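Putative adenylate cyclase (PDB 2ACA) is of unknown function but belongs to the CYTH family and probably acts, like class IV adenylate cyclases, on a triphosphate substrate in a tunnel of charged residues. Local coordinates at residues Glu43-Tyr48 / Ser111-Ser116. Sequence-based numbering, arbitrary orientation.
Sequences ESDWFY and SKKIRS. With PO4 (phosphate ion), chain D.
Two neighbouring antiparallel strands of the CYTH tunnel fold, 35-49 and 106-120, pair here, and E43, D45, S111, K113 and R115 face the charged interior typical of this family. E43 with K113 and D45 with S111 are hydrogen-bonded pairs. E43 N points almost straight at K113 O (2.6 Å, 174° at the hydrogen), whereas the return bond from K113 N to E43 O is weak; D45 N to S111 O and S111 N to D45 O are both 2.8 Å. E43, with CG anti to its backbone N (chi1 179°) and an extended chain, runs alongside K113 and brings OE1 to R115 NH1 in a 2.9 Å salt bridge. Carboxylate and guanidinium planes stand nearly perpendicular, 86° apart, and OE2 lies over one guanidinium face toward its rim. E43 OE2 and D45 OD2 both form salt bridges with R65 NE, while R115 NH2 has its stronger partner in D128. R115 NH1 and NH2 make weak hydrogen bonds to O3 of a phosphate ion, probably from the crystallisation liquor, which R65 also binds; this is consistent with a pocket suited to phosphate groups. On the same face as D45 and S111, one water donates to E43 O and, at 2.6 Å, to D45 OD1, and accepts from S111 OG.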
# COMPACT_ATOMS: atom_id res chain seq x y z
N GLU A 43 13.09 8.18 11.05
CA GLU A 43 11.80 8.14 10.37
C GLU A 43 11.73 9.23 9.32
O GLU A 43 11.96 10.39 9.62
CB GLU A 43 10.63 8.31 11.33
CG GLU A 43 9.28 8.29 10.59
CD GLU A 43 8.08 8.53 11.48
OE1 GLU A 43 7.81 7.70 12.37
OE2 GLU A 43 7.39 9.56 11.29
N SER A 44 11.43 8.83 8.09
CA SER A 44 11.29 9.76 6.99
C SER A 44 9.82 9.81 6.61
O SER A 44 9.14 8.78 6.57
CB SER A 44 12.09 9.29 5.78
OG SER A 44 13.46 9.15 6.10
N ASP A 45 9.31 11.01 6.38
CA ASP A 45 7.93 11.18 5.99
C ASP A 45 7.85 12.01 4.71
O ASP A 45 8.57 13.01 4.54
CB ASP A 45 7.11 11.85 7.10
CG ASP A 45 6.96 10.96 8.32
OD1 ASP A 45 7.87 10.94 9.17
OD2 ASP A 45 5.92 10.26 8.43
N TRP A 46 6.99 11.57 3.81
CA TRP A 46 6.76 12.25 2.54
C TRP A 46 5.29 12.59 2.49
O TRP A 46 4.45 11.68 2.44
CB TRP A 46 7.10 11.33 1.38
CG TRP A 46 8.55 11.06 1.19
CD1 TRP A 46 9.41 11.76 0.39
CD2 TRP A 46 9.32 10.00 1.77
NE1 TRP A 46 10.66 11.20 0.42
CE2 TRP A 46 10.64 10.11 1.27
CE3 TRP A 46 9.02 8.96 2.66
CZ2 TRP A 46 11.66 9.23 1.62
CZ3 TRP A 46 10.03 8.08 3.01
CH2 TRP A 46 11.34 8.22 2.49
N PHE A 47 4.95 13.87 2.54
CA PHE A 47 3.55 14.29 2.48
C PHE A 47 3.17 14.57 1.03
O PHE A 47 3.92 15.22 0.29
CB PHE A 47 3.32 15.55 3.32
CG PHE A 47 3.58 15.35 4.78
CD1 PHE A 47 4.86 15.06 5.24
CD2 PHE A 47 2.54 15.43 5.70
CE1 PHE A 47 5.10 14.85 6.60
CE2 PHE A 47 2.76 15.22 7.06
CZ PHE A 47 4.05 14.93 7.51
N TYR A 48 1.99 14.11 0.63
CA TYR A 48 1.51 14.31 -0.74
C TYR A 48 0.20 15.06 -0.85
O TYR A 48 -0.61 15.09 0.08
CB TYR A 48 1.32 12.97 -1.45
CG TYR A 48 2.58 12.20 -1.70
CD1 TYR A 48 3.20 11.49 -0.68
CD2 TYR A 48 3.15 12.17 -2.97
CE1 TYR A 48 4.36 10.78 -0.91
CE2 TYR A 48 4.31 11.46 -3.21
CZ TYR A 48 4.91 10.77 -2.18
OH TYR A 48 6.06 10.07 -2.41
N SER A 111 10.36 14.97 5.38
CA SER A 111 10.99 15.20 6.68
C SER A 111 11.67 13.98 7.24
O SER A 111 11.36 12.84 6.87
CB SER A 111 9.93 15.68 7.68
OG SER A 111 8.93 14.69 7.84
N LYS A 112 12.62 14.23 8.15
CA LYS A 112 13.37 13.18 8.82
C LYS A 112 13.37 13.48 10.32
O LYS A 112 13.30 14.64 10.73
CB LYS A 112 14.82 13.14 8.33
CG LYS A 112 15.00 12.71 6.89
CD LYS A 112 16.45 12.34 6.61
CE LYS A 112 16.68 11.98 5.15
NZ LYS A 112 16.52 13.15 4.24
N LYS A 113 13.46 12.44 11.14
CA LYS A 113 13.47 12.62 12.58
C LYS A 113 13.90 11.29 13.16
O LYS A 113 13.78 10.26 12.50
CB LYS A 113 12.06 12.98 13.10
CG LYS A 113 11.15 11.77 13.25
CD LYS A 113 9.69 12.04 12.91
CE LYS A 113 8.97 12.83 13.97
NZ LYS A 113 9.32 14.26 13.90
N ILE A 114 14.42 11.31 14.39
CA ILE A 114 14.84 10.09 15.06
C ILE A 114 13.68 9.75 15.97
O ILE A 114 13.20 10.60 16.72
CB ILE A 114 16.14 10.33 15.87
CG1 ILE A 114 17.24 10.85 14.95
CG2 ILE A 114 16.60 9.04 16.52
CD1 ILE A 114 17.60 9.91 13.79
N ARG A 115 13.21 8.51 15.91
CA ARG A 115 12.07 8.13 16.72
C ARG A 115 12.19 6.82 17.49
O ARG A 115 12.94 5.91 17.11
CB ARG A 115 10.81 8.10 15.83
CG ARG A 115 9.63 7.31 16.38
CD ARG A 115 8.38 7.52 15.54
NE ARG A 115 7.85 8.86 15.73
CZ ARG A 115 6.71 9.30 15.23
NH1 ARG A 115 5.96 8.51 14.47
NH2 ARG A 115 6.31 10.54 15.51
N SER A 116 11.45 6.74 18.59
CA SER A 116 11.39 5.57 19.44
C SER A 116 9.93 5.37 19.84
O SER A 116 9.24 6.33 20.17
CB SER A 116 12.23 5.76 20.71
OG SER A 116 13.61 5.73 20.44
P PO4 D . 2.27 10.07 14.26
O1 PO4 D . 2.88 11.32 13.74
O2 PO4 D . 1.09 10.40 15.11
O3 PO4 D . 3.27 9.33 15.07
O4 PO4 D . 1.83 9.22 13.12
O HOH W 1 10.05 12.31 9.61